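Local coordinates for probable oxidoreductase (Pseudomonas aeruginosa, PDB 4B7C), which is a medium-chain dehydrogenase/reductase with a Rossmann fold that probably catalyses NADP(H)-dependent oxidation or reduction of a substrate not yet identified, at residues 292-295 and 296-300; 119-123 and 124-128; 136-139 and 140-144. All blocks are in the same frame, centred on the assembly; numbering follows the deposited sequence.

Contact 1: residues 292-295 and 296-300; sequences KEMA and TWLAE
Glu293 lays its aliphatic stem on the indole of Trp297, one helical turn further on. This is a CH-pi contact: Glu293 CG sits 3.7 Å from the centroid of the six-membered Trp297 ring, 13° off the ring normal. Beyond CG the chain stays extended, with the carboxylate plane only 12° from the ring plane, so the acid lies nearly flat along the indole; its OE1 is probably hydrogen-bonded to Tyr138 of helix 132-145. Met294 SD is 4.3 Å from Trp297 CE3, and Met294 CG is 4.1 Å from Leu298 CD1.

Among the polar contacts, Glu293 O accepts two bonds, one from Trp297 N at 3.1 Å in the carbonyl plane and one from Thr296 OG1 at 2.7 Å. The second depends on a chi1 of 69°, which places the threonine hydroxyl between its own backbone N and carbonyl carbon, facing back up the helix. Leu298 N to Met294 O and Ala299 N to Ala295 O continue the i to i+4 pattern. A threonine hydroxyl bonded back to the preceding turn is a common helical feature; here it lies in the last turns of helix 287-299, whose buried face, with Met294 and Trp297, packs on helix 161-172.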
ATOM      1  N   LYS B 292      24.279  17.454  -0.677  1.00 37.54           N
ATOM      2  CA  LYS B 292      24.722  18.695  -0.035  1.00 42.01           C
ATOM      3  C   LYS B 292      24.204  18.763   1.403  1.00 42.34           C
ATOM      4  O   LYS B 292      24.958  19.080   2.312  1.00 39.54           O
ATOM      5  CB  LYS B 292      24.261  19.925  -0.832  1.00 47.33           C
ATOM      6  CG  LYS B 292      24.785  21.260  -0.310  1.00 49.89           C
ATOM      7  CD  LYS B 292      24.154  22.440  -1.047  1.00 55.40           C
ATOM      8  CE  LYS B 292      24.412  23.764  -0.332  1.00 59.20           C
ATOM      9  NZ  LYS B 292      23.536  24.862  -0.825  1.00 66.01           N
ATOM     10  N   GLU B 293      22.920  18.483   1.601  1.00 40.58           N
ATOM     11  CA  GLU B 293      22.346  18.532   2.942  1.00 42.19           C
ATOM     12  C   GLU B 293      22.938  17.445   3.840  1.00 43.82           C
ATOM     13  O   GLU B 293      23.304  17.714   4.978  1.00 41.57           O
ATOM     14  CB  GLU B 293      20.826  18.426   2.940  1.00 45.73           C
ATOM     15  CG  GLU B 293      20.254  18.520   4.347  1.00 48.85           C
ATOM     16  CD  GLU B 293      18.787  18.893   4.389  1.00 51.85           C
ATOM     17  OE1 GLU B 293      17.979  18.214   3.731  1.00 50.07           O
ATOM     18  OE2 GLU B 293      18.438  19.840   5.120  1.00 53.00           O
ATOM     19  N   MET B 294      23.042  16.230   3.311  1.00 40.89           N
ATOM     20  CA  MET B 294      23.641  15.107   4.047  1.00 40.53           C
ATOM     21  C   MET B 294      25.068  15.440   4.498  1.00 40.04           C
ATOM     22  O   MET B 294      25.443  15.172   5.632  1.00 35.42           O
ATOM     23  CB  MET B 294      23.658  13.838   3.190  1.00 42.19           C
ATOM     24  CG  MET B 294      24.242  12.610   3.883  1.00 43.92           C
ATOM     25  SD  MET B 294      23.200  12.011   5.252  1.00 48.89           S
ATOM     26  CE  MET B 294      21.720  11.650   4.302  1.00 40.24           C
ATOM     27  N   ALA B 295      25.849  16.025   3.599  1.00 38.92           N
ATOM     28  CA  ALA B 295      27.235  16.427   3.896  1.00 41.56           C
ATOM     29  C   ALA B 295      27.322  17.399   5.081  1.00 42.15           C
ATOM     30  O   ALA B 295      28.215  17.283   5.913  1.00 42.69           O
ATOM     31  CB  ALA B 295      27.902  17.038   2.661  1.00 39.94           C
ATOM     32  N   THR B 296      26.401  18.350   5.159  1.00 42.83           N
ATOM     33  CA  THR B 296      26.395  19.313   6.269  1.00 47.10           C
ATOM     34  C   THR B 296      26.002  18.632   7.593  1.00 47.76           C
ATOM     35  O   THR B 296      26.563  18.935   8.644  1.00 50.60           O
ATOM     36  CB  THR B 296      25.480  20.523   5.998  1.00 47.24           C
ATOM     37  OG1 THR B 296      24.112  20.110   6.008  1.00 58.19           O
ATOM     38  CG2 THR B 296      25.805  21.141   4.653  1.00 42.83           C
ATOM     39  N   TRP B 297      25.045  17.715   7.542  1.00 46.35           N
ATOM     40  CA  TRP B 297      24.654  16.961   8.742  1.00 44.04           C
ATOM     41  C   TRP B 297      25.824  16.182   9.271  1.00 44.39           C
ATOM     42  O   TRP B 297      26.080  16.157  10.476  1.00 42.25           O
ATOM     43  CB  TRP B 297      23.491  16.009   8.465  1.00 43.29           C
ATOM     44  CG  TRP B 297      22.132  16.680   8.363  1.00 44.18           C
ATOM     45  CD1 TRP B 297      21.711  17.868   8.956  1.00 43.37           C
ATOM     46  CD2 TRP B 297      20.957  16.186   7.646  1.00 42.93           C
ATOM     47  NE1 TRP B 297      20.405  18.148   8.646  1.00 42.76           N
ATOM     48  CE2 TRP B 297      19.891  17.177   7.871  1.00 43.09           C
ATOM     49  CE3 TRP B 297      20.696  15.071   6.858  1.00 44.76           C
ATOM     50  CZ2 TRP B 297      18.632  17.039   7.321  1.00 43.82           C
ATOM     51  CZ3 TRP B 297      19.418  14.947   6.313  1.00 43.60           C
ATOM     52  CH2 TRP B 297      18.412  15.905   6.540  1.00 45.23           C
ATOM     53  N   LEU B 298      26.558  15.548   8.362  1.00 42.18           N
ATOM     54  CA  LEU B 298      27.767  14.814   8.729  1.00 43.17           C
ATOM     55  C   LEU B 298      28.829  15.742   9.334  1.00 46.02           C
ATOM     56  O   LEU B 298      29.384  15.450  10.391  1.00 47.52           O
ATOM     57  CB  LEU B 298      28.350  14.084   7.520  1.00 40.99           C
ATOM     58  CG  LEU B 298      27.556  12.888   7.006  1.00 40.75           C
ATOM     59  CD1 LEU B 298      27.971  12.634   5.567  1.00 36.69           C
ATOM     60  CD2 LEU B 298      27.804  11.661   7.870  1.00 37.25           C
ATOM     61  N   ALA B 299      29.097  16.848   8.649  1.00 47.64           N
ATOM     62  CA  ALA B 299      30.123  17.824   9.065  1.00 51.28           C
ATOM     63  C   ALA B 299      29.830  18.407  10.444  1.00 52.37           C
ATOM     64  O   ALA B 299      30.742  18.614  11.240  1.00 53.21           O
ATOM     65  CB  ALA B 299      30.233  18.953   8.047  1.00 48.37           C
ATOM     66  N   GLU B 300      28.550  18.649  10.712  1.00 52.40           N
ATOM     67  CA  GLU B 300      28.105  19.223  11.984  1.00 53.45           C
ATOM     68  C   GLU B 300      28.009  18.182  13.109  1.00 52.28           C
ATOM     69  O   GLU B 300      27.761  18.531  14.255  1.00 53.26           O
ATOM     70  CB  GLU B 300      26.753  19.919  11.812  1.00 55.02           C
ATOM     71  CG  GLU B 300      26.830  21.191  10.979  1.00 57.13           C
ATOM     72  CD  GLU B 300      25.466  21.773  10.640  1.00 59.64           C
ATOM     73  OE1 GLU B 300      24.458  21.252  11.143  1.00 60.30           O
ATOM     74  OE2 GLU B 300      25.395  22.759   9.877  1.00 60.79           O
TER

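Contact 2: residues 119-123 and 124-128; sequences SRAPL and PRYLS
Ala121 CB rests against the ring of Tyr126, 4.0 Å from Tyr126 CE2, at the apolar centre of this turn. With chi1 at -74°, the phenol swings beside its own backbone N and runs back along the preceding residues, which also brings Tyr126 OH to 3.8 Å from Arg120 CB. Two prolines probably restrict the neighbouring backbone: Pro122 CB lies 3.9 Å from Pro124 CD, while Leu123 CB is 3.4 Å from Pro124 CD, a closeness that follows from the peptide link between leucine and proline. The rest of the Leu123 side chain leads away to pack on Tyr47 and Tyr95.

Further out, the Arg125 chain bends at chi2 and chi3 and lies alongside Pro122, both pointing the same way. One face of its guanidinium receives the proline ring, with Pro122 CD 3.9 Å from Arg125 NH1. The charged end continues to a salt bridge between its NH2 and Glu307.

Two backbone bonds close the turn. Arg125 N donates to Pro122 O at 2.9 Å, and Tyr126 N donates to Leu123 O at 3.1 Å; both donors stand above the carbonyl planes. This i to i+3 spacing, with N-H angles of only 138° and 148°, marks a 3-10 turn. At the polar edge Tyr126 OH bonds back to Asp117 O, at the start of the loop. The chemistry implies a turn closed by two bent i to i+3 bonds and probably stiffened by its two prolines, which Arg125 ties to Glu307 of strand 307-311.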
ATOM      1  N   SER B 119      38.079  15.107  -1.450  1.00 37.79           N
ATOM      2  CA  SER B 119      38.571  16.041  -0.427  1.00 40.83           C
ATOM      3  C   SER B 119      37.525  16.316   0.654  1.00 44.17           C
ATOM      4  O   SER B 119      37.849  16.817   1.729  1.00 46.76           O
ATOM      5  CB  SER B 119      38.999  17.361  -1.071  1.00 38.16           C
ATOM      6  OG  SER B 119      37.902  18.209  -1.363  1.00 38.23           O
ATOM      7  N   ARG B 120      36.266  16.015   0.353  1.00 45.12           N
ATOM      8  CA  ARG B 120      35.141  16.361   1.241  1.00 47.78           C
ATOM      9  C   ARG B 120      34.693  15.227   2.149  1.00 44.66           C
ATOM     10  O   ARG B 120      33.992  15.446   3.139  1.00 45.24           O
ATOM     11  CB  ARG B 120      33.955  16.874   0.412  1.00 53.47           C
ATOM     12  CG  ARG B 120      34.199  18.273  -0.189  1.00 60.92           C
ATOM     13  CD  ARG B 120      32.993  19.210  -0.117  1.00 69.97           C
ATOM     14  NE  ARG B 120      32.856  20.110  -1.257  1.00 77.36           N
ATOM     15  CZ  ARG B 120      33.058  21.429  -1.205  1.00 82.40           C
ATOM     16  NH1 ARG B 120      33.417  22.032  -0.067  1.00 83.67           N
ATOM     17  NH2 ARG B 120      32.898  22.160  -2.302  1.00 83.23           N
ATOM     18  N   ALA B 121      35.102  14.017   1.819  1.00 41.68           N
ATOM     19  CA  ALA B 121      34.722  12.873   2.605  1.00 41.16           C
ATOM     20  C   ALA B 121      35.575  11.727   2.162  1.00 39.10           C
ATOM     21  O   ALA B 121      36.018  11.712   1.029  1.00 38.15           O
ATOM     22  CB  ALA B 121      33.249  12.536   2.386  1.00 41.11           C
ATOM     23  N   PRO B 122      35.790  10.754   3.044  1.00 37.94           N
ATOM     24  CA  PRO B 122      36.497   9.569   2.597  1.00 38.55           C
ATOM     25  C   PRO B 122      35.753   8.847   1.459  1.00 37.68           C
ATOM     26  O   PRO B 122      34.520   8.833   1.436  1.00 35.43           O
ATOM     27  CB  PRO B 122      36.547   8.686   3.834  1.00 39.06           C
ATOM     28  CG  PRO B 122      35.988   9.467   4.961  1.00 38.87           C
ATOM     29  CD  PRO B 122      35.284  10.655   4.422  1.00 39.23           C
ATOM     30  N   LEU B 123      36.520   8.287   0.532  1.00 35.07           N
ATOM     31  CA  LEU B 123      35.982   7.660  -0.671  1.00 37.71           C
ATOM     32  C   LEU B 123      34.884   6.633  -0.386  1.00 38.25           C
ATOM     33  O   LEU B 123      33.862   6.675  -1.040  1.00 35.46           O
ATOM     34  CB  LEU B 123      37.084   7.011  -1.504  1.00 38.09           C
ATOM     35  CG  LEU B 123      37.761   7.875  -2.568  1.00 40.09           C
ATOM     36  CD1 LEU B 123      38.632   6.981  -3.448  1.00 37.09           C
ATOM     37  CD2 LEU B 123      36.703   8.546  -3.442  1.00 37.29           C
ATOM     38  N   PRO B 124      35.091   5.737   0.596  1.00 36.85           N
ATOM     39  CA  PRO B 124      34.080   4.732   0.861  1.00 36.93           C
ATOM     40  C   PRO B 124      32.754   5.300   1.333  1.00 38.12           C
ATOM     41  O   PRO B 124      31.730   4.650   1.164  1.00 33.71           O
ATOM     42  CB  PRO B 124      34.690   3.901   1.992  1.00 37.96           C
ATOM     43  CG  PRO B 124      36.146   4.138   1.908  1.00 38.49           C
ATOM     44  CD  PRO B 124      36.266   5.563   1.472  1.00 37.57           C
ATOM     45  N   ARG B 125      32.775   6.509   1.892  1.00 36.27           N
ATOM     46  CA  ARG B 125      31.558   7.157   2.360  1.00 36.92           C
ATOM     47  C   ARG B 125      30.609   7.540   1.207  1.00 34.11           C
ATOM     48  O   ARG B 125      29.405   7.715   1.402  1.00 32.72           O
ATOM     49  CB  ARG B 125      31.866   8.385   3.214  1.00 39.81           C
ATOM     50  CG  ARG B 125      30.608   8.939   3.873  1.00 43.66           C
ATOM     51  CD  ARG B 125      30.819   9.374   5.306  1.00 46.33           C
ATOM     52  NE  ARG B 125      31.527   8.381   6.107  1.00 49.39           N
ATOM     53  CZ  ARG B 125      32.418   8.665   7.054  1.00 53.95           C
ATOM     54  NH1 ARG B 125      32.755   9.922   7.337  1.00 53.67           N
ATOM     55  NH2 ARG B 125      32.993   7.675   7.717  1.00 55.35           N
ATOM     56  N   TYR B 126      31.165   7.658   0.011  1.00 32.40           N
ATOM     57  CA  TYR B 126      30.359   7.888  -1.190  1.00 32.07           C
ATOM     58  C   TYR B 126      29.634   6.610  -1.643  1.00 32.61           C
ATOM     59  O   TYR B 126      28.969   6.598  -2.676  1.00 32.13           O
ATOM     60  CB  TYR B 126      31.220   8.445  -2.329  1.00 31.82           C
ATOM     61  CG  TYR B 126      31.575   9.893  -2.095  1.00 32.11           C
ATOM     62  CD1 TYR B 126      30.617  10.885  -2.220  1.00 31.97           C
ATOM     63  CD2 TYR B 126      32.859  10.258  -1.744  1.00 31.84           C
ATOM     64  CE1 TYR B 126      30.930  12.217  -1.999  1.00 33.47           C
ATOM     65  CE2 TYR B 126      33.186  11.578  -1.531  1.00 32.97           C
ATOM     66  CZ  TYR B 126      32.224  12.563  -1.642  1.00 33.97           C
ATOM     67  OH  TYR B 126      32.588  13.878  -1.443  1.00 32.70           O
ATOM     68  N   LEU B 127      29.790   5.540  -0.864  1.00 32.82           N
ATOM     69  CA  LEU B 127      29.005   4.313  -1.047  1.00 31.99           C
ATOM     70  C   LEU B 127      28.033   4.096   0.095  1.00 33.64           C
ATOM     71  O   LEU B 127      27.287   3.122   0.086  1.00 37.19           O
ATOM     72  CB  LEU B 127      29.920   3.099  -1.149  1.00 30.44           C
ATOM     73  CG  LEU B 127      30.827   3.070  -2.353  1.00 28.18           C
ATOM     74  CD1 LEU B 127      31.688   1.813  -2.258  1.00 27.90           C
ATOM     75  CD2 LEU B 127      29.994   3.101  -3.619  1.00 27.16           C
ATOM     76  N   SER B 128      28.071   4.969   1.096  1.00 31.38           N
ATOM     77  CA  SER B 128      27.233   4.818   2.274  1.00 30.95           C
ATOM     78  C   SER B 128      26.337   6.033   2.443  1.00 30.42           C
ATOM     79  O   SER B 128      25.431   6.243   1.638  1.00 32.08           O
ATOM     80  CB  SER B 128      28.058   4.524   3.540  1.00 31.97           C
ATOM     81  OG  SER B 128      28.961   5.564   3.824  1.00 30.64           O
TER

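Contact 3: residues 136-139 and 140-144; sequences TAYF and ALLDV
Tyr138 carries CG anti to its backbone N (chi1 -174°) and Leu142, one turn later, carries CG beside its backbone N (chi1 -60°), turning the leucine back toward the preceding helical turn; together the two torsions bring Leu142 CD1 over one face of the phenol. It lies 3.8 Å from the Tyr138 ring centroid and 14° off the normal, a CH-pi contact. The methyl is displaced toward the rim, and its nearest ring atom is Tyr138 CE1, 3.7 Å from Leu142 CD1. At the far end of the phenol, its OH also has Glu293 OE1 of helix 287-299 as a probable hydrogen-bond partner.

Along the backbone, four bonds of 2.8 to 3.1 Å run from Ala140 N, Leu141 N, Leu142 N and Asp143 N to Thr136 O, Ala137 O, Tyr138 O and Phe139 O, in that order. Their unbroken i to i+4 spacing is direct evidence of alpha-helix through these residues. The helix widens to a pi-type turn at 140-144.

Other side chains place the helix in the fold. Phe139 stacks with Tyr283, whose hydroxyl is also hydrogen-bonded to Asp143 OD2, while Ala140 and Leu141 touch Phe223 of strand 219-224 and Ala137 packs on helix 161-172. The arrangement is typical of a helix packed by its buried side against the parallel sheet and a neighbouring helix of a Rossmann-type domain.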
ATOM      1  N   THR B 136      18.947   6.654  -0.438  1.00 27.33           N
ATOM      2  CA  THR B 136      17.721   5.856  -0.280  1.00 28.20           C
ATOM      3  C   THR B 136      17.000   6.299   1.000  1.00 28.37           C
ATOM      4  O   THR B 136      15.816   6.604   0.986  1.00 27.82           O
ATOM      5  CB  THR B 136      18.005   4.347  -0.225  1.00 27.26           C
ATOM      6  OG1 THR B 136      18.531   3.930  -1.476  1.00 25.31           O
ATOM      7  CG2 THR B 136      16.705   3.518   0.085  1.00 24.81           C
ATOM      8  N   ALA B 137      17.745   6.345   2.104  1.00 30.46           N
ATOM      9  CA  ALA B 137      17.199   6.771   3.397  1.00 29.88           C
ATOM     10  C   ALA B 137      16.612   8.161   3.285  1.00 29.91           C
ATOM     11  O   ALA B 137      15.494   8.420   3.725  1.00 30.40           O
ATOM     12  CB  ALA B 137      18.283   6.739   4.489  1.00 29.33           C
ATOM     13  N   TYR B 138      17.393   9.060   2.707  1.00 28.46           N
ATOM     14  CA  TYR B 138      17.031  10.469   2.604  1.00 28.25           C
ATOM     15  C   TYR B 138      15.727  10.668   1.829  1.00 28.46           C
ATOM     16  O   TYR B 138      14.772  11.270   2.339  1.00 28.75           O
ATOM     17  CB  TYR B 138      18.166  11.224   1.907  1.00 29.42           C
ATOM     18  CG  TYR B 138      17.993  12.714   1.845  1.00 29.83           C
ATOM     19  CD1 TYR B 138      18.468  13.531   2.871  1.00 29.83           C
ATOM     20  CD2 TYR B 138      17.396  13.322   0.742  1.00 30.31           C
ATOM     21  CE1 TYR B 138      18.319  14.902   2.811  1.00 29.15           C
ATOM     22  CE2 TYR B 138      17.250  14.700   0.673  1.00 31.10           C
ATOM     23  CZ  TYR B 138      17.712  15.482   1.711  1.00 31.55           C
ATOM     24  OH  TYR B 138      17.583  16.847   1.648  1.00 33.45           O
ATOM     25  N   PHE B 139      15.684  10.154   0.608  1.00 27.46           N
ATOM     26  CA  PHE B 139      14.514  10.383  -0.246  1.00 28.79           C
ATOM     27  C   PHE B 139      13.303   9.536   0.162  1.00 28.54           C
ATOM     28  O   PHE B 139      12.183  10.027   0.170  1.00 30.46           O
ATOM     29  CB  PHE B 139      14.865  10.225  -1.728  1.00 29.25           C
ATOM     30  CG  PHE B 139      15.739  11.330  -2.237  1.00 28.87           C
ATOM     31  CD1 PHE B 139      15.243  12.611  -2.349  1.00 29.63           C
ATOM     32  CD2 PHE B 139      17.063  11.098  -2.552  1.00 29.86           C
ATOM     33  CE1 PHE B 139      16.053  13.648  -2.777  1.00 30.11           C
ATOM     34  CE2 PHE B 139      17.884  12.133  -2.974  1.00 31.11           C
ATOM     35  CZ  PHE B 139      17.379  13.406  -3.088  1.00 29.79           C
ATOM     36  N   ALA B 140      13.538   8.289   0.526  1.00 29.34           N
ATOM     37  CA  ALA B 140      12.449   7.400   0.961  1.00 29.89           C
ATOM     38  C   ALA B 140      11.754   7.953   2.200  1.00 31.55           C
ATOM     39  O   ALA B 140      10.527   8.075   2.236  1.00 28.12           O
ATOM     40  CB  ALA B 140      12.964   6.000   1.201  1.00 28.57           C
ATOM     41  N   LEU B 141      12.539   8.346   3.201  1.00 32.43           N
ATOM     42  CA  LEU B 141      11.959   8.893   4.430  1.00 33.06           C
ATOM     43  C   LEU B 141      11.262  10.208   4.184  1.00 33.36           C
ATOM     44  O   LEU B 141      10.097  10.371   4.518  1.00 35.87           O
ATOM     45  CB  LEU B 141      13.018   9.084   5.534  1.00 34.21           C
ATOM     46  CG  LEU B 141      12.458   9.655   6.849  1.00 34.51           C
ATOM     47  CD1 LEU B 141      11.520   8.636   7.493  1.00 33.08           C
ATOM     48  CD2 LEU B 141      13.563  10.049   7.829  1.00 35.89           C
ATOM     49  N   LEU B 142      11.977  11.151   3.595  1.00 33.46           N
ATOM     50  CA  LEU B 142      11.485  12.525   3.494  1.00 32.70           C
ATOM     51  C   LEU B 142      10.432  12.747   2.408  1.00 32.53           C
ATOM     52  O   LEU B 142       9.472  13.494   2.612  1.00 32.52           O
ATOM     53  CB  LEU B 142      12.650  13.500   3.291  1.00 33.48           C
ATOM     54  CG  LEU B 142      13.707  13.511   4.409  1.00 35.37           C
ATOM     55  CD1 LEU B 142      14.844  14.473   4.061  1.00 32.59           C
ATOM     56  CD2 LEU B 142      13.080  13.853   5.755  1.00 35.24           C
ATOM     57  N   ASP B 143      10.611  12.120   1.253  1.00 33.16           N
ATOM     58  CA  ASP B 143       9.660  12.319   0.147  1.00 34.38           C
ATOM     59  C   ASP B 143       8.438  11.392   0.230  1.00 33.79           C
ATOM     60  O   ASP B 143       7.334  11.801  -0.082  1.00 34.02           O
ATOM     61  CB  ASP B 143      10.338  12.165  -1.211  1.00 35.16           C
ATOM     62  CG  ASP B 143       9.444  12.626  -2.350  1.00 34.95           C
ATOM     63  OD1 ASP B 143       9.131  13.836  -2.398  1.00 35.43           O
ATOM     64  OD2 ASP B 143       9.051  11.768  -3.173  1.00 33.90           O
ATOM     65  N   VAL B 144       8.638  10.157   0.675  1.00 34.05           N
ATOM     66  CA  VAL B 144       7.542   9.181   0.755  1.00 34.03           C
ATOM     67  C   VAL B 144       6.957   9.063   2.177  1.00 35.35           C
ATOM     68  O   VAL B 144       5.737   9.106   2.372  1.00 37.08           O
ATOM     69  CB  VAL B 144       8.003   7.805   0.243  1.00 33.08           C
ATOM     70  CG1 VAL B 144       6.837   6.825   0.171  1.00 31.18           C
ATOM     71  CG2 VAL B 144       8.684   7.957  -1.111  1.00 32.15           C
TER

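In the fold
From the N terminus the three contacts come in series: contact 2, then contact 3, then contact 1. None nests in or crosses another; each is local, one continuous piece of chain, and closes no long loop. Contact 2 shapes the connection from strand 114-116 to helix 132-145, packing on strands 41-49 and 95-97 of the mixed sheet. Contact 3 lies on that following helix, beside the parallel Rossmann-type sheet, and contact 1 on helix 287-299. Contacts 1 and 3 meet directly: Glu293 OE1 is 2.5 Å from Tyr138 OH, a probable hydrogen bond, and Trp297 packs on the same phenol. Contact 2 touches neither, its nearest atoms lying about 4 Å from contact 1 and about 7 Å from contact 3.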